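Local coordinates for ABC transporter binding protein AcbH (Actinoplanes, PDB 3OO8) that serves as an extracellular solute-binding receptor of an ABC transporter, with an exclusive preference for beta-D-galactopyranose, at residues A[76-81]-A[101-106]; A[228-233]-A[388-393]; A[344-349]-A[353-358]. The protein carries 2 engineered substitutions. All coordinates share one frame; numbering follows the deposited sequence.

Contact 1: A[76-81]-A[101-106]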
loop_
_atom_site.group_PDB
_atom_site.type_symbol
_atom_site.label_atom_id
_atom_site.label_comp_id
_atom_site.label_asym_id
_atom_site.label_seq_id
_atom_site.Cartn_x
_atom_site.Cartn_y
_atom_site.Cartn_z
ATOM N N ASN A 76 -10.582 -13.982 -15.689
ATOM C CA ASN A 76 -11.679 -14.784 -16.258
ATOM C C ASN A 76 -13.012 -14.068 -16.055
ATOM O O ASN A 76 -13.873 -14.035 -16.944
ATOM C CB ASN A 76 -11.753 -16.154 -15.575
ATOM C CG ASN A 76 -12.853 -17.047 -16.151
ATOM O OD1 ASN A 76 -12.934 -17.255 -17.363
ATOM N ND2 ASN A 76 -13.693 -17.584 -15.284
ATOM N N TYR A 77 -13.158 -13.483 -14.867
ATOM C CA TYR A 77 -14.348 -12.711 -14.514
ATOM C C TYR A 77 -14.607 -11.547 -15.461
ATOM O O TYR A 77 -15.728 -11.373 -15.949
ATOM C CB TYR A 77 -14.233 -12.247 -13.063
ATOM C CG TYR A 77 -15.245 -11.193 -12.628
ATOM C CD1 TYR A 77 -16.522 -11.549 -12.200
ATOM C CD2 TYR A 77 -14.882 -9.846 -12.585
ATOM C CE1 TYR A 77 -17.447 -10.567 -11.788
ATOM C CE2 TYR A 77 -15.783 -8.881 -12.152
ATOM C CZ TYR A 77 -17.058 -9.243 -11.756
ATOM O OH TYR A 77 -17.942 -8.259 -11.314
ATOM N N LEU A 78 -13.574 -10.751 -15.739
ATOM C CA LEU A 78 -13.708 -9.615 -16.631
ATOM C C LEU A 78 -13.999 -10.060 -18.063
ATOM O O LEU A 78 -14.656 -9.353 -18.832
ATOM C CB LEU A 78 -12.415 -8.786 -16.604
ATOM C CG LEU A 78 -12.182 -8.086 -15.258
ATOM C CD1 LEU A 78 -10.788 -7.490 -15.190
ATOM C CD2 LEU A 78 -13.248 -7.007 -15.040
ATOM N N GLN A 79 -13.518 -11.241 -18.428
ATOM C CA GLN A 79 -13.704 -11.695 -19.813
ATOM C C GLN A 79 -15.029 -12.399 -20.059
ATOM O O GLN A 79 -15.417 -12.598 -21.210
ATOM C CB GLN A 79 -12.530 -12.570 -20.236
ATOM C CG GLN A 79 -11.229 -11.797 -20.177
ATOM C CD GLN A 79 -10.047 -12.576 -20.677
ATOM O OE1 GLN A 79 -9.921 -12.824 -21.874
ATOM N NE2 GLN A 79 -9.146 -12.932 -19.768
ATOM N N GLY A 80 -15.725 -12.759 -18.984
ATOM C CA GLY A 80 -17.001 -13.444 -19.078
ATOM C C GLY A 80 -18.195 -12.516 -19.138
ATOM O O GLY A 80 -18.426 -11.829 -20.140
ATOM N N THR A 81 -18.962 -12.501 -18.062
ATOM C CA THR A 81 -20.147 -11.656 -17.978
ATOM C C THR A 81 -20.089 -10.952 -16.611
ATOM O O THR A 81 -20.870 -11.252 -15.707
ATOM C CB THR A 81 -21.431 -12.495 -18.131
ATOM O OG1 THR A 81 -21.471 -13.493 -17.112
ATOM C CG2 THR A 81 -21.455 -13.213 -19.495
ATOM N N GLY A 101 -7.912 -3.999 -22.801
ATOM C CA GLY A 101 -9.231 -3.615 -23.282
ATOM C C GLY A 101 -10.366 -4.176 -22.450
ATOM O O GLY A 101 -11.492 -4.245 -22.926
ATOM N N LEU A 102 -10.081 -4.595 -21.214
ATOM C CA LEU A 102 -11.119 -5.186 -20.371
ATOM C C LEU A 102 -11.892 -4.186 -19.514
ATOM O O LEU A 102 -12.876 -4.566 -18.879
ATOM C CB LEU A 102 -10.528 -6.254 -19.433
ATOM C CG LEU A 102 -9.881 -7.468 -20.117
ATOM C CD1 LEU A 102 -9.341 -8.471 -19.080
ATOM C CD2 LEU A 102 -10.901 -8.105 -21.027
ATOM N N LEU A 103 -11.434 -2.946 -19.486
ATOM C CA LEU A 103 -12.022 -1.916 -18.622
ATOM C C LEU A 103 -12.513 -0.712 -19.386
ATOM O O LEU A 103 -11.865 -0.272 -20.325
ATOM C CB LEU A 103 -11.009 -1.464 -17.574
ATOM C CG LEU A 103 -10.378 -2.556 -16.708
ATOM C CD1 LEU A 103 -9.457 -1.883 -15.716
ATOM C CD2 LEU A 103 -11.421 -3.397 -15.973
ATOM N N THR A 104 -13.658 -0.166 -18.975
ATOM C CA THR A 104 -14.184 1.041 -19.592
ATOM C C THR A 104 -13.487 2.248 -18.990
ATOM O O THR A 104 -13.407 2.360 -17.766
ATOM C CB THR A 104 -15.708 1.115 -19.345
ATOM O OG1 THR A 104 -16.329 0.076 -20.103
ATOM C CG2 THR A 104 -16.279 2.442 -19.814
ATOM N N PRO A 105 -12.927 3.140 -19.820
ATOM C CA PRO A 105 -12.340 4.343 -19.261
ATOM C C PRO A 105 -13.417 5.263 -18.660
ATOM O O PRO A 105 -14.584 5.277 -19.127
ATOM C CB PRO A 105 -11.646 4.993 -20.461
ATOM C CG PRO A 105 -12.447 4.564 -21.609
ATOM C CD PRO A 105 -12.928 3.170 -21.305
ATOM N N ILE A 106 -13.042 5.993 -17.611
ATOM C CA ILE A 106 -13.986 6.828 -16.884
ATOM C C ILE A 106 -13.519 8.274 -16.756
ATOM O O ILE A 106 -13.670 8.929 -15.713
ATOM C CB ILE A 106 -14.334 6.201 -15.509
ATOM C CG1 ILE A 106 -13.045 5.853 -14.776
ATOM C CG2 ILE A 106 -15.123 4.902 -15.705
ATOM C CD1 ILE A 106 -13.292 5.555 -13.302
HETATM O O HOH W 1 -14.884 -6.631 -18.853
#
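The isobutyl end of L102 lies against the last turn of helix 67-79. Its CD1 sits between two carbons, 4.0 Å from L78 CB and equally far from Q79 CG, whereas CD2 lies on the aliphatic part of Q79 alone, 3.8 Å from Q79 CG. The Q79 and L102 side chains approach at a slant. L78 uses its other end on L103: CD2 of L78 and CD2 of L103 come to 4.2 Å. The CB of L103 does not point at the helix; with CG anti to its carbonyl carbon (chi1 -54°), the branch swings back so that a methyl arrives there. F97 of helix 92-99 touches L78, L102 and L103, extending the apolar cluster. That helix ends in a Schellman motif at G101, which has positive phi (84°), and the chain then passes L78. No direct hydrogen bond joins the segments. Instead one water donates to both L78 O, at 2.7 Å, and L102 O, at 2.9 Å. The contact thus joins a helix C-terminus to a loop by dispersion among L78, L102, L103 and the methylenes of Q79, while the bridging water supplies a proton to a backbone carbonyl on each segment.

Contact 2: A[228-233]-A[388-393]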
loop_
_atom_site.group_PDB
_atom_site.type_symbol
_atom_site.label_atom_id
_atom_site.label_comp_id
_atom_site.label_asym_id
_atom_site.label_seq_id
_atom_site.Cartn_x
_atom_site.Cartn_y
_atom_site.Cartn_z
ATOM N N GLN A 228 22.687 -0.323 0.630
ATOM C CA GLN A 228 22.154 0.485 1.735
ATOM C C GLN A 228 21.577 -0.424 2.811
ATOM O O GLN A 228 21.699 -0.171 4.015
ATOM C CB GLN A 228 21.060 1.448 1.233
ATOM C CG GLN A 228 20.846 2.661 2.153
ATOM C CD GLN A 228 21.643 3.918 1.767
ATOM O OE1 GLN A 228 22.239 4.012 0.682
ATOM N NE2 GLN A 228 21.598 4.924 2.641
ATOM N N TRP A 229 20.955 -1.513 2.383
ATOM C CA TRP A 229 20.325 -2.428 3.330
ATOM C C TRP A 229 21.394 -3.130 4.176
ATOM O O TRP A 229 21.138 -3.483 5.338
ATOM C CB TRP A 229 19.473 -3.459 2.581
ATOM C CG TRP A 229 18.403 -4.132 3.396
ATOM C CD1 TRP A 229 18.396 -4.369 4.771
ATOM C CD2 TRP A 229 17.233 -4.762 2.885
ATOM N NE1 TRP A 229 17.260 -5.061 5.119
ATOM C CE2 TRP A 229 16.523 -5.313 3.984
ATOM C CE3 TRP A 229 16.690 -4.881 1.592
ATOM C CZ2 TRP A 229 15.309 -5.991 3.829
ATOM C CZ3 TRP A 229 15.472 -5.566 1.431
ATOM C CH2 TRP A 229 14.781 -6.089 2.547
ATOM N N ARG A 230 22.585 -3.336 3.594
ATOM C CA ARG A 230 23.679 -3.943 4.380
ATOM C C ARG A 230 23.936 -3.096 5.608
ATOM O O ARG A 230 24.193 -3.633 6.694
ATOM C CB ARG A 230 24.959 -4.141 3.544
ATOM C CG ARG A 230 24.824 -5.328 2.602
ATOM C CD ARG A 230 25.977 -5.485 1.619
ATOM N NE ARG A 230 27.299 -5.437 2.235
ATOM C CZ ARG A 230 28.266 -4.602 1.856
ATOM N NH1 ARG A 230 28.072 -3.749 0.849
ATOM N NH2 ARG A 230 29.439 -4.637 2.465
ATOM N N GLU A 231 23.883 -1.784 5.443
ATOM C CA GLU A 231 24.068 -0.891 6.588
ATOM C C GLU A 231 22.894 -0.990 7.556
ATOM O O GLU A 231 23.066 -1.201 8.768
ATOM C CB GLU A 231 24.260 0.560 6.176
ATOM C CG GLU A 231 24.312 1.440 7.414
ATOM C CD GLU A 231 24.692 2.875 7.168
ATOM O OE1 GLU A 231 24.463 3.387 6.047
ATOM O OE2 GLU A 231 25.201 3.495 8.124
ATOM N N LEU A 232 21.687 -0.862 7.010
ATOM C CA LEU A 232 20.461 -0.919 7.801
ATOM C C LEU A 232 20.364 -2.185 8.660
ATOM O O LEU A 232 19.904 -2.120 9.804
ATOM C CB LEU A 232 19.222 -0.824 6.875
ATOM C CG LEU A 232 17.841 -0.789 7.554
ATOM C CD1 LEU A 232 17.616 0.423 8.434
ATOM C CD2 LEU A 232 16.731 -0.921 6.514
ATOM N N ALA A 233 20.758 -3.316 8.080
ATOM C CA ALA A 233 20.619 -4.622 8.716
ATOM C C ALA A 233 21.406 -4.716 10.012
ATOM O O ALA A 233 21.060 -5.544 10.870
ATOM C CB ALA A 233 21.035 -5.730 7.746
ATOM N N GLN A 388 14.832 -13.129 1.641
ATOM C CA GLN A 388 15.157 -13.920 2.841
ATOM C C GLN A 388 16.592 -14.405 2.775
ATOM O O GLN A 388 17.320 -14.394 3.782
ATOM C CB GLN A 388 14.205 -15.098 2.999
ATOM C CG GLN A 388 12.868 -14.698 3.610
ATOM C CD GLN A 388 11.859 -15.806 3.590
ATOM O OE1 GLN A 388 11.939 -16.734 2.777
ATOM N NE2 GLN A 388 10.884 -15.718 4.480
ATOM N N GLN A 389 17.019 -14.773 1.572
ATOM C CA GLN A 389 18.395 -15.222 1.369
ATOM C C GLN A 389 19.381 -14.073 1.676
ATOM O O GLN A 389 20.400 -14.270 2.351
ATOM C CB GLN A 389 18.544 -15.807 -0.043
ATOM C CG GLN A 389 19.893 -16.442 -0.317
ATOM C CD GLN A 389 19.929 -17.191 -1.646
ATOM O OE1 GLN A 389 18.943 -17.210 -2.395
ATOM N NE2 GLN A 389 21.079 -17.794 -1.952
ATOM N N PHE A 390 19.046 -12.854 1.250
ATOM C CA PHE A 390 19.858 -11.686 1.573
ATOM C C PHE A 390 19.925 -11.440 3.092
ATOM O O PHE A 390 20.993 -11.221 3.664
ATOM C CB PHE A 390 19.325 -10.421 0.872
ATOM C CG PHE A 390 20.000 -9.164 1.340
ATOM C CD1 PHE A 390 21.268 -8.811 0.876
ATOM C CD2 PHE A 390 19.390 -8.337 2.284
ATOM C CE1 PHE A 390 21.902 -7.636 1.327
ATOM C CE2 PHE A 390 20.028 -7.185 2.744
ATOM C CZ PHE A 390 21.272 -6.825 2.273
ATOM N N ILE A 391 18.766 -11.450 3.745
ATOM C CA ILE A 391 18.681 -11.258 5.181
ATOM C C ILE A 391 19.554 -12.274 5.902
ATOM O O ILE A 391 20.236 -11.896 6.844
ATOM C CB ILE A 391 17.227 -11.329 5.664
ATOM C CG1 ILE A 391 16.464 -10.083 5.182
ATOM C CG2 ILE A 391 17.152 -11.474 7.207
ATOM C CD1 ILE A 391 14.958 -10.205 5.242
ATOM N N ASP A 392 19.533 -13.541 5.463
ATOM C CA ASP A 392 20.375 -14.593 6.076
ATOM C C ASP A 392 21.884 -14.339 5.966
ATOM O O ASP A 392 22.661 -14.740 6.844
ATOM C CB ASP A 392 20.081 -15.937 5.408
ATOM C CG ASP A 392 18.812 -16.591 5.920
ATOM O OD1 ASP A 392 18.393 -16.274 7.051
ATOM O OD2 ASP A 392 18.252 -17.448 5.190
ATOM N N GLN A 393 22.303 -13.701 4.876
ATOM C CA GLN A 393 23.716 -13.437 4.607
ATOM C C GLN A 393 23.851 -12.171 3.777
ATOM O O GLN A 393 23.945 -12.243 2.540
ATOM C CB GLN A 393 24.350 -14.594 3.830
ATOM C CG GLN A 393 24.215 -15.950 4.525
ATOM C CD GLN A 393 25.198 -17.004 4.008
ATOM O OE1 GLN A 393 25.989 -16.749 3.099
ATOM N NE2 GLN A 393 25.168 -18.181 4.621
#
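W229 and F390 both carry CG anti to the backbone N (chi1 -159° for W229), and these torsions send the two rings into the gap between their helices. The motif is a crossing of helices 220-232 and 377-392 in a class 2 solute-binding fold: the axes of the short segments 228-232 and 388-392 pass 11.4 Å apart at a signed crossing angle of -54°, wide enough for aromatic side chains to fill the interface. F390 brings one ring corner over a face of the W229 indole, with F390 CE2 3.5 Å from W229 CG and displaced toward the rim. The ring planes are tilted by 55°, and the centroid of F390 lies 5.0 Å from that of the indole five-membered ring. F390 CZ also rests 3.8 Å from W229 CB. R230 approaches F390 from elsewhere: its CG is near the ring plane at the edge, 3.9 Å from F390 CZ, and the guanidinium plane stands almost perpendicular to the ring. The indole's polar end is satisfied beyond the contact, since W229 NE1 is hydrogen-bonded to Q236 OE1. The F226 ring and the I399 side chain also meet F390, placing it among three helices. Farther along the indole, I391 reaches in with its terminal methyl, CD1, ending 4.5 Å from W229 CZ2.

Contact 3: A[344-349]-A[353-358]. With SO4 (sulfate ion), chain B.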
loop_
_atom_site.group_PDB
_atom_site.type_symbol
_atom_site.label_atom_id
_atom_site.label_comp_id
_atom_site.label_asym_id
_atom_site.label_seq_id
_atom_site.Cartn_x
_atom_site.Cartn_y
_atom_site.Cartn_z
ATOM N N GLY A 344 -8.802 17.152 2.181
ATOM C CA GLY A 344 -9.387 17.797 3.352
ATOM C C GLY A 344 -10.338 16.929 4.152
ATOM O O GLY A 344 -11.048 17.410 5.049
ATOM N N LEU A 345 -10.369 15.639 3.860
ATOM C CA LEU A 345 -11.252 14.798 4.638
ATOM C C LEU A 345 -10.590 14.304 5.917
ATOM O O LEU A 345 -9.593 13.586 5.867
ATOM C CB LEU A 345 -11.772 13.627 3.789
ATOM C CG LEU A 345 -12.496 12.602 4.655
ATOM C CD1 LEU A 345 -13.749 13.174 5.334
ATOM C CD2 LEU A 345 -12.850 11.360 3.834
ATOM N N ILE A 346 -11.128 14.734 7.063
ATOM C CA ILE A 346 -10.785 14.177 8.386
ATOM C C ILE A 346 -12.122 13.734 8.949
ATOM O O ILE A 346 -12.904 14.555 9.453
ATOM C CB ILE A 346 -10.166 15.262 9.315
ATOM C CG1 ILE A 346 -8.928 15.826 8.633
ATOM C CG2 ILE A 346 -9.727 14.671 10.663
ATOM C CD1 ILE A 346 -7.776 14.835 8.672
ATOM N N ALA A 347 -12.430 12.458 8.790
ATOM C CA ALA A 347 -13.718 11.921 9.233
ATOM C C ALA A 347 -13.859 11.955 10.751
ATOM O O ALA A 347 -12.867 11.824 11.490
ATOM C CB ALA A 347 -13.899 10.487 8.708
ATOM N N PRO A 348 -15.105 12.113 11.232
ATOM C CA PRO A 348 -15.335 12.268 12.671
ATOM C C PRO A 348 -14.980 11.031 13.455
ATOM O O PRO A 348 -14.825 11.075 14.670
ATOM C CB PRO A 348 -16.843 12.536 12.781
ATOM C CG PRO A 348 -17.417 12.290 11.414
ATOM C CD PRO A 348 -16.304 12.391 10.422
ATOM N N THR A 349 -14.852 9.910 12.759
ATOM C CA THR A 349 -14.505 8.664 13.426
ATOM C C THR A 349 -12.994 8.371 13.459
ATOM O O THR A 349 -12.575 7.416 14.102
ATOM C CB THR A 349 -15.196 7.461 12.733
ATOM O OG1 THR A 349 -14.922 7.514 11.329
ATOM C CG2 THR A 349 -16.712 7.482 12.939
ATOM N N ILE A 353 -3.862 8.059 14.752
ATOM C CA ILE A 353 -3.036 7.370 13.757
ATOM C C ILE A 353 -3.594 7.669 12.373
ATOM O O ILE A 353 -2.821 7.987 11.474
ATOM C CB ILE A 353 -3.011 5.828 13.972
ATOM C CG1 ILE A 353 -2.266 5.486 15.265
ATOM C CG2 ILE A 353 -2.274 5.128 12.795
ATOM C CD1 ILE A 353 -0.791 5.870 15.214
ATOM N N GLN A 354 -4.913 7.561 12.226
ATOM C CA GLN A 354 -5.567 7.915 10.939
ATOM C C GLN A 354 -5.379 9.380 10.576
ATOM O O GLN A 354 -5.093 9.702 9.425
ATOM C CB GLN A 354 -7.057 7.580 10.974
ATOM C CG GLN A 354 -7.309 6.065 10.862
ATOM C CD GLN A 354 -8.767 5.713 11.130
ATOM O OE1 GLN A 354 -9.281 5.932 12.252
ATOM N NE2 GLN A 354 -9.450 5.166 10.118
ATOM N N LYS A 355 -5.572 10.283 11.536
ATOM C CA LYS A 355 -5.375 11.680 11.226
ATOM C C LYS A 355 -3.962 11.944 10.698
ATOM O O LYS A 355 -3.793 12.659 9.728
ATOM C CB LYS A 355 -5.646 12.523 12.469
ATOM C CG LYS A 355 -7.117 12.467 12.831
ATOM C CD LYS A 355 -7.347 13.203 14.145
ATOM C CE LYS A 355 -8.833 13.317 14.460
ATOM N NZ LYS A 355 -9.032 14.035 15.750
ATOM N N LYS A 356 -2.949 11.368 11.341
ATOM C CA LYS A 356 -1.598 11.570 10.858
ATOM C C LYS A 356 -1.385 10.882 9.493
ATOM O O LYS A 356 -0.677 11.404 8.628
ATOM C CB LYS A 356 -0.605 11.062 11.893
ATOM C CG LYS A 356 0.817 11.468 11.560
ATOM C CD LYS A 356 1.753 11.162 12.733
ATOM C CE LYS A 356 3.182 11.547 12.380
ATOM N NZ LYS A 356 3.343 13.006 12.173
ATOM N N SER A 357 -2.049 9.750 9.300
ATOM C CA SER A 357 -1.924 9.011 8.032
ATOM C C SER A 357 -2.424 9.861 6.858
ATOM O O SER A 357 -1.771 9.931 5.808
ATOM C CB SER A 357 -2.721 7.699 8.097
ATOM O OG SER A 357 -2.200 6.816 9.110
ATOM N N VAL A 358 -3.550 10.545 7.063
ATOM C CA VAL A 358 -4.117 11.417 6.010
ATOM C C VAL A 358 -3.104 12.500 5.677
ATOM O O VAL A 358 -2.874 12.823 4.514
ATOM C CB VAL A 358 -5.423 12.129 6.538
ATOM C CG1 VAL A 358 -5.821 13.371 5.668
ATOM C CG2 VAL A 358 -6.547 11.126 6.612
HETATM S S SO4 B . 2.513 14.019 15.999
HETATM O O1 SO4 B . 3.544 13.054 15.635
HETATM O O2 SO4 B . 3.174 15.254 16.412
HETATM O O3 SO4 B . 1.706 13.503 17.105
HETATM O O4 SO4 B . 1.631 14.281 14.864
HETATM O O HOH W 2 -11.464 4.939 13.448
#
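The loop between strand 339-340 and helix 352-363 folds back on the first turns of the helix it is about to enter. Its hydrophobic part rests on I346, whose two branches part over the helix surface. CD1 takes V358, coming 3.9 Å from V358 CG1. CG2, which stands anti to the backbone N because chi1 is -58°, instead meets the aliphatic shaft of K355, 4.0 Å from K355 CG. The I346 and K355 side chains run at about a right angle, and the lysine, extended through chi4, passes the isoleucine methyl with its methylenes. V358 CG1 also abuts the backbone, at 3.8 Å from L345 O. At the other end of the loop, a water lies within hydrogen-bonding distance of both T349 O (2.8 Å) and Q354 OE1 (2.7 Å), linking loop to helix. The amide of Q354 is fixed on its nitrogen side as well, NE2 bonding D338 O and D335 O, which ties the helix to the preceding chain. Within the helix, I353 O accepts S357 N and S357 OG from opposite faces of its plane, the hydroxyl at 2.7 Å. K356 points away from the loop toward a sulfate, probably from the crystallisation liquor, and makes only weak bonds with it. I346 thus spans K355 and V358, positions i and i+3 of helix 352-363, in a strand-loop-helix connection.

The three contacts are spread across the fold without touching. Contacts 1 and 2 have centres about 41 Å apart, on opposite sides of the chain's centre, consistent with the two-lobed build of class 2 solute-binding proteins; the centre of contact 3 is about 33 Å from that of contact 1 and 35 Å from that of contact 2. Contact 1 closes first, between the end of helix 67-79 and the loop following helix 92-99; contact 3 is nested between helices 220-232 and 377-392 of contact 2. No helix or strand is common to two contacts, so each joins a separate part of the chain. Side chains of L78 and W229 lie about 8 and 10 Å from R93 and W142, which bind beta-D-galactose, absent here.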